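Local coordinates for protein LRA-12 (Uncultured bacterium, PDB 5AEB) that hydrolyses beta-lactam antibiotics, probably with carbapenems among them, as a class B3 metallo-beta-lactamase with two zinc ions in its active site, at residues A[177-182]-A[243-248]; A[221-226]-A[252-257]; A[111-114]-A[119-122]. All coordinates share one frame; numbering follows the deposited sequence.

Interaction 1: residues A[177-182]-A[243-248]; sequences RSYRIL and YNPKSF
Y179 and P245 mark the closest approach of the two backbones, their CA atoms 8.6 Å apart, so side chains alone span the gap and no hydrogen bond crosses it. Segment 177-182 enters an extended strand, whereas 243-248 is a loop that turns at P245 into a short 3-10 segment. In this turn N244 O accepts from both the backbone N and the hydroxyl of S247, the OG bond measuring 2.7 Å.

The phenol end of Y179 carries most of the contact. With CG beside the backbone N and anti to the carbonyl carbon (chi1 -61°), the ring reaches across and meets the proline ring at about a right angle. Y179 CZ lies 3.4 Å from P245 CB, and Y179 OH is 3.3 Å from P245 CG, the hydroxyl lying close against the CB-CG side of the proline. Through CD the same proline also packs over Y243: P245 CD stands 3.6 Å above the centre of the Y243 ring. The hydroxyl of Y243, 4.3 Å from Y179 CE2, is bonded to G28 N and also to D174. Towards the surface, R177 lays its guanidinium beside Y179, whose CE1 sits over one face, and R177 NH1 comes within 4.3 Å of K246 CE. This is contact with the aliphatic part of the lysine, and R177 has a long, weak ion pair with D221.

The loop before helix 251-267 thus packs against the beginning of strand 178-184, where I222 of neighbouring strand 222-225 and A27 of strand 24-27 also touch P245.

Interaction 2: residues A[221-226]-A[252-257]; sequences DIWVAS and KGYDES
W223 presents one face of its indole to Y254, and the two aromatic side chains make up most of this buried contact. Y254 CB sits over the five-membered ring, 3.7 Å from its centroid and 15° off the normal, a CH-pi contact over the face. Beyond CB the phenol ring turns its edge to the same indole: Y254 CD1 is 3.7 Å from W223 CD2, and the planes meet at 67° in an edge-to-face pair. The benzo end of the indole comes against the helix backbone, where W223 CZ2 is 3.4 Å from Y254 N and 3.6 Å from G253 C. G253 has no side chain at this point, and the indole meets the main chain directly.

Torsions and polar bonds set these groups in place. Y254 CG is anti to its N (chi1 -179°), which carries the phenol past CB to the CD2-CE3 side of the indole. The indole NE1 is bonded to D250 O, and the carboxylate of D250 also takes the N-H of G253, so D250, just ahead of the helix, ties the indole to the first turn. At the far end of Y254 the hydroxyl is bonded to M215 O, and F220 adds another edge-to-face ring. Elsewhere on the helix, K252 NZ and E256 OE2 form a 2.9 Å salt bridge one turn apart.

Strand 222-225 is one of the two outermost strands of its five-stranded sheet within the chain. Between these segments the W223 indole is what meets the first turns of helix 251-267, with L182 of strand 178-184 touching Y254 and F231 touching W223.

Interaction 3: residues A[111-114]-A[119-122]; sequences ATVM and SSDY
V113 and S120 are the nearest pair of the two segments, with their CA atoms 5.6 Å apart, and they form the dense part of a small contact between the short helix 111-115 and the loop that follows it. V113 is buried and works through one branch. With CG1 anti to the backbone N (chi1 169°), CG2 falls beside the N, anti to the carbonyl carbon, and faces the loop; there V113 CG2 meets S120 OG at 3.7 Å and the main chain at D121 CA at 4.1 Å. S120 OG is also 3.8 Å from V113 CA, so the serine side chain lies against both the methyl and the backbone of the valine. D121, likewise buried, is covered at its backbone by the valine. Its OD1 is bonded to the backbone N of A123, closing an Asx turn, and to that of F124, and these two N-H groups fix the rotation of the carboxylate.

The solvent side is sparser. T112, exposed on the helix, adds a single methyl contact, its CG2 lying 4.0 Å from S120 OG, at the partly exposed rim formed by the serine.

No hydrogen bond joins the two segments; the contact is van der Waals in kind. The serine hydroxyl is bonded to D116, in the turn connecting the segments, so the polar atom facing the valine methyl already has a partner within the same short piece of chain. With the D121 carboxylate likewise held by A123 and F124, V113 CG2 meets a carbon and a bonded hydroxyl, while D121, directly after S120, lies against H86, a ligand of the first zinc ion.

Interaction 3 comes first along the chain and closes within twelve residues; interactions 1 and 2 follow and interleave, in the order 177-182, 221-226, 243-248, 252-257. Those two have centres 12 Å apart and share the five-stranded sheet, where strands 178-184 and 222-225 are neighbours, with a probable hydrogen bond of 2.8 Å between L182 N and I222 O. Together they attach the loop 243-248 and the following helix 251-267 to that sheet. Interaction 3 lies across the chain's centre, about 34 Å from interaction 1 and 27 Å from interaction 2, centre to centre. It comes nearest the zinc site, the D121 side chain about 7 Å from a zinc ion, against about 13 Å for W223.

Interaction 1: residues A[177-182]-A[243-248]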
# COMPACT_ATOMS: atom_id res chain seq x y z
N ARG A 177 -6.82 -24.26 -2.56
CA ARG A 177 -5.62 -23.78 -3.21
C ARG A 177 -4.87 -22.69 -2.44
O ARG A 177 -5.46 -21.89 -1.70
CB ARG A 177 -5.99 -23.28 -4.62
CG ARG A 177 -4.88 -22.54 -5.32
CD ARG A 177 -5.13 -22.38 -6.80
NE ARG A 177 -4.00 -21.66 -7.37
CZ ARG A 177 -3.94 -21.24 -8.62
NH1 ARG A 177 -4.95 -21.44 -9.45
NH2 ARG A 177 -2.87 -20.59 -9.02
N SER A 178 -3.55 -22.69 -2.65
CA SER A 178 -2.62 -21.70 -2.16
C SER A 178 -2.33 -20.64 -3.27
O SER A 178 -2.29 -20.97 -4.47
CB SER A 178 -1.37 -22.42 -1.66
OG SER A 178 -0.49 -21.57 -0.96
N TYR A 179 -2.18 -19.37 -2.86
CA TYR A 179 -1.92 -18.26 -3.79
C TYR A 179 -0.74 -17.41 -3.32
O TYR A 179 -0.61 -17.09 -2.13
CB TYR A 179 -3.11 -17.32 -3.92
CG TYR A 179 -4.36 -17.95 -4.45
CD1 TYR A 179 -4.58 -18.04 -5.81
CD2 TYR A 179 -5.33 -18.47 -3.58
CE1 TYR A 179 -5.74 -18.62 -6.31
CE2 TYR A 179 -6.49 -19.07 -4.07
CZ TYR A 179 -6.68 -19.13 -5.45
OH TYR A 179 -7.81 -19.69 -6.00
N ARG A 180 0.11 -17.05 -4.27
CA ARG A 180 1.21 -16.15 -4.00
C ARG A 180 0.70 -14.73 -4.34
O ARG A 180 0.39 -14.43 -5.49
CB ARG A 180 2.42 -16.60 -4.83
CG ARG A 180 3.57 -15.62 -4.93
CD ARG A 180 4.37 -15.49 -3.66
NE ARG A 180 4.76 -16.76 -3.07
CZ ARG A 180 5.95 -17.34 -3.18
NH1 ARG A 180 6.90 -16.77 -3.90
NH2 ARG A 180 6.17 -18.50 -2.57
N ILE A 181 0.59 -13.87 -3.34
CA ILE A 181 0.02 -12.55 -3.52
C ILE A 181 1.12 -11.47 -3.47
O ILE A 181 1.93 -11.50 -2.56
CB ILE A 181 -0.98 -12.23 -2.39
CG1 ILE A 181 -2.03 -13.36 -2.23
CG2 ILE A 181 -1.57 -10.84 -2.58
CD1 ILE A 181 -3.22 -13.21 -3.15
N LEU A 182 1.14 -10.57 -4.45
CA LEU A 182 1.93 -9.32 -4.40
C LEU A 182 1.03 -8.13 -4.11
O LEU A 182 0.10 -7.81 -4.88
CB LEU A 182 2.61 -9.06 -5.75
CG LEU A 182 3.47 -7.81 -5.94
CD1 LEU A 182 4.66 -7.77 -4.99
CD2 LEU A 182 3.94 -7.78 -7.38
N TYR A 243 -16.81 -14.90 -3.63
CA TYR A 243 -15.41 -15.30 -3.67
C TYR A 243 -14.93 -15.74 -5.07
O TYR A 243 -15.46 -16.68 -5.64
CB TYR A 243 -15.19 -16.41 -2.65
CG TYR A 243 -13.75 -16.75 -2.41
CD1 TYR A 243 -12.86 -15.78 -1.97
CD2 TYR A 243 -13.27 -18.05 -2.59
CE1 TYR A 243 -11.54 -16.08 -1.74
CE2 TYR A 243 -11.94 -18.36 -2.37
CZ TYR A 243 -11.08 -17.36 -1.93
OH TYR A 243 -9.77 -17.63 -1.69
N ASN A 244 -13.93 -15.04 -5.60
CA ASN A 244 -13.34 -15.42 -6.88
C ASN A 244 -11.90 -14.94 -7.06
O ASN A 244 -11.68 -13.95 -7.76
CB ASN A 244 -14.17 -14.89 -8.05
CG ASN A 244 -13.80 -15.56 -9.38
OD1 ASN A 244 -13.20 -16.64 -9.41
ND2 ASN A 244 -14.17 -14.91 -10.48
N PRO A 245 -10.93 -15.65 -6.45
CA PRO A 245 -9.49 -15.31 -6.56
C PRO A 245 -9.00 -15.18 -8.01
O PRO A 245 -8.08 -14.38 -8.31
CB PRO A 245 -8.78 -16.49 -5.90
CG PRO A 245 -9.81 -17.26 -5.17
CD PRO A 245 -11.17 -16.87 -5.65
N LYS A 246 -9.60 -15.95 -8.91
CA LYS A 246 -9.09 -16.00 -10.28
C LYS A 246 -9.25 -14.69 -11.07
O LYS A 246 -8.43 -14.40 -11.96
CB LYS A 246 -9.61 -17.24 -11.02
CG LYS A 246 -9.04 -18.52 -10.41
CD LYS A 246 -9.73 -19.77 -10.90
CE LYS A 246 -9.21 -21.00 -10.18
NZ LYS A 246 -9.83 -22.21 -10.81
N SER A 247 -10.23 -13.87 -10.71
CA SER A 247 -10.42 -12.59 -11.38
C SER A 247 -9.29 -11.60 -11.11
O SER A 247 -9.16 -10.58 -11.81
CB SER A 247 -11.80 -12.00 -11.11
OG SER A 247 -12.17 -12.16 -9.76
N PHE A 248 -8.44 -11.94 -10.14
CA PHE A 248 -7.29 -11.12 -9.79
C PHE A 248 -5.96 -11.65 -10.35
O PHE A 248 -4.90 -11.07 -10.13
CB PHE A 248 -7.25 -10.90 -8.27
CG PHE A 248 -8.40 -10.07 -7.77
CD1 PHE A 248 -8.39 -8.69 -7.90
CD2 PHE A 248 -9.52 -10.69 -7.21
CE1 PHE A 248 -9.47 -7.94 -7.46
CE2 PHE A 248 -10.59 -9.95 -6.76
CZ PHE A 248 -10.58 -8.57 -6.90

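Interaction 2: residues A[221-226]-A[252-257]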
# COMPACT_ATOMS: atom_id res chain seq x y z
N ASP A 221 0.67 -15.11 -8.23
CA ASP A 221 -0.58 -15.50 -8.84
C ASP A 221 -1.49 -14.29 -8.96
O ASP A 221 -2.14 -14.10 -9.98
CB ASP A 221 -1.23 -16.58 -7.98
CG ASP A 221 -0.37 -17.85 -7.90
OD1 ASP A 221 0.01 -18.35 -9.01
OD2 ASP A 221 -0.06 -18.35 -6.78
N ILE A 222 -1.49 -13.45 -7.91
CA ILE A 222 -2.36 -12.29 -7.78
C ILE A 222 -1.55 -11.05 -7.37
O ILE A 222 -0.66 -11.12 -6.51
CB ILE A 222 -3.46 -12.56 -6.72
CG1 ILE A 222 -4.38 -13.71 -7.22
CG2 ILE A 222 -4.21 -11.28 -6.32
CD1 ILE A 222 -5.36 -14.19 -6.16
N TRP A 223 -1.82 -9.93 -8.05
CA TRP A 223 -1.24 -8.67 -7.66
C TRP A 223 -2.35 -7.71 -7.35
O TRP A 223 -3.42 -7.69 -8.02
CB TRP A 223 -0.31 -8.11 -8.72
CG TRP A 223 -0.97 -7.64 -10.00
CD1 TRP A 223 -1.50 -8.43 -11.01
CD2 TRP A 223 -1.18 -6.25 -10.45
NE1 TRP A 223 -2.01 -7.67 -12.00
CE2 TRP A 223 -1.85 -6.35 -11.74
CE3 TRP A 223 -0.88 -4.99 -9.94
CZ2 TRP A 223 -2.22 -5.22 -12.48
CZ3 TRP A 223 -1.24 -3.86 -10.69
CH2 TRP A 223 -1.89 -3.98 -11.93
N VAL A 224 -2.12 -6.91 -6.33
CA VAL A 224 -2.99 -5.79 -6.05
C VAL A 224 -2.10 -4.57 -5.88
O VAL A 224 -0.86 -4.70 -5.84
CB VAL A 224 -3.86 -6.03 -4.79
CG1 VAL A 224 -4.79 -7.22 -5.00
CG2 VAL A 224 -2.95 -6.25 -3.60
N ALA A 225 -2.70 -3.39 -5.76
CA ALA A 225 -1.89 -2.17 -5.72
C ALA A 225 -2.40 -1.18 -4.68
O ALA A 225 -3.39 -1.45 -4.00
CB ALA A 225 -1.78 -1.55 -7.12
N SER A 226 -1.71 -0.05 -4.53
CA SER A 226 -2.07 0.95 -3.55
C SER A 226 -3.36 1.72 -3.92
O SER A 226 -4.06 2.21 -3.05
CB SER A 226 -0.91 1.91 -3.35
OG SER A 226 0.13 1.25 -2.59
N LYS A 252 -0.75 -9.98 -17.50
CA LYS A 252 -0.74 -9.01 -18.60
C LYS A 252 -0.98 -7.59 -18.07
O LYS A 252 -0.28 -6.66 -18.47
CB LYS A 252 -1.78 -9.32 -19.70
CG LYS A 252 -1.55 -8.50 -20.97
CD LYS A 252 -2.49 -8.81 -22.13
CE LYS A 252 -3.94 -8.69 -21.70
NZ LYS A 252 -4.28 -7.33 -21.27
N GLY A 253 -1.96 -7.45 -17.15
CA GLY A 253 -2.27 -6.14 -16.58
C GLY A 253 -1.07 -5.52 -15.88
O GLY A 253 -0.76 -4.35 -16.05
N TYR A 254 -0.39 -6.35 -15.09
CA TYR A 254 0.80 -5.97 -14.37
C TYR A 254 1.96 -5.53 -15.30
O TYR A 254 2.54 -4.44 -15.12
CB TYR A 254 1.22 -7.14 -13.48
CG TYR A 254 2.45 -6.94 -12.63
CD1 TYR A 254 2.36 -6.27 -11.40
CD2 TYR A 254 3.69 -7.45 -13.02
CE1 TYR A 254 3.47 -6.11 -10.59
CE2 TYR A 254 4.82 -7.31 -12.22
CZ TYR A 254 4.70 -6.62 -11.00
OH TYR A 254 5.78 -6.46 -10.16
N ASP A 255 2.27 -6.38 -16.28
CA ASP A 255 3.23 -6.07 -17.32
C ASP A 255 2.86 -4.81 -18.12
O ASP A 255 3.75 -4.01 -18.38
CB ASP A 255 3.47 -7.28 -18.25
CG ASP A 255 4.25 -8.43 -17.57
OD1 ASP A 255 5.13 -8.19 -16.69
OD2 ASP A 255 4.00 -9.60 -17.95
N GLU A 256 1.59 -4.63 -18.50
CA GLU A 256 1.18 -3.43 -19.25
C GLU A 256 1.45 -2.18 -18.40
O GLU A 256 1.95 -1.17 -18.89
CB GLU A 256 -0.31 -3.44 -19.64
CG GLU A 256 -0.65 -4.13 -20.95
CD GLU A 256 -2.15 -4.42 -21.12
OE1 GLU A 256 -2.98 -3.94 -20.31
OE2 GLU A 256 -2.51 -5.17 -22.05
N SER A 257 1.13 -2.29 -17.11
CA SER A 257 1.29 -1.20 -16.20
C SER A 257 2.79 -0.85 -16.02
O SER A 257 3.16 0.34 -16.05
CB SER A 257 0.61 -1.54 -14.88
OG SER A 257 0.84 -0.55 -13.94

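Interaction 3: residues A[111-114]-A[119-122]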
# COMPACT_ATOMS: atom_id res chain seq x y z
N ALA A 111 10.88 6.13 7.20
CA ALA A 111 10.67 6.26 8.66
C ALA A 111 10.63 7.72 9.05
O ALA A 111 9.74 8.12 9.81
CB ALA A 111 11.74 5.52 9.44
N THR A 112 11.57 8.48 8.50
CA THR A 112 11.70 9.92 8.74
C THR A 112 10.49 10.72 8.25
O THR A 112 9.91 11.50 9.02
CB THR A 112 13.00 10.48 8.11
OG1 THR A 112 14.11 9.81 8.72
CG2 THR A 112 13.18 11.99 8.41
N VAL A 113 10.12 10.55 6.98
CA VAL A 113 8.94 11.21 6.46
C VAL A 113 7.73 10.87 7.34
O VAL A 113 6.92 11.74 7.63
CB VAL A 113 8.68 10.83 4.99
CG1 VAL A 113 7.31 11.32 4.54
CG2 VAL A 113 9.75 11.43 4.09
N MET A 114 7.64 9.62 7.80
CA MET A 114 6.50 9.20 8.61
C MET A 114 6.48 9.89 9.97
O MET A 114 5.43 10.34 10.41
CB MET A 114 6.49 7.68 8.81
CG MET A 114 5.91 6.94 7.63
SD MET A 114 6.15 5.15 7.71
CE MET A 114 5.04 4.66 9.03
N SER A 119 6.38 16.39 6.08
CA SER A 119 7.00 17.70 5.93
C SER A 119 8.44 17.66 5.38
O SER A 119 8.93 18.66 4.87
CB SER A 119 6.95 18.50 7.25
OG SER A 119 8.06 18.19 8.06
N SER A 120 9.13 16.53 5.51
CA SER A 120 10.40 16.36 4.80
C SER A 120 10.23 15.56 3.47
O SER A 120 11.23 15.13 2.87
CB SER A 120 11.42 15.67 5.69
OG SER A 120 11.07 14.32 5.91
N ASP A 121 8.99 15.36 3.03
CA ASP A 121 8.74 14.68 1.76
C ASP A 121 9.54 15.34 0.61
O ASP A 121 9.45 16.54 0.41
CB ASP A 121 7.24 14.67 1.44
CG ASP A 121 6.90 13.88 0.15
OD1 ASP A 121 7.45 14.20 -0.91
OD2 ASP A 121 6.06 12.95 0.21
N TYR A 122 10.31 14.55 -0.14
CA TYR A 122 11.13 15.12 -1.24
C TYR A 122 10.30 15.93 -2.25
O TYR A 122 10.81 16.88 -2.83
CB TYR A 122 11.98 14.06 -1.97
CG TYR A 122 11.21 13.16 -2.94
CD1 TYR A 122 10.60 11.98 -2.51
CD2 TYR A 122 11.10 13.50 -4.30
CE1 TYR A 122 9.89 11.16 -3.39
CE2 TYR A 122 10.40 12.69 -5.19
CZ TYR A 122 9.79 11.51 -4.73
OH TYR A 122 9.09 10.70 -5.61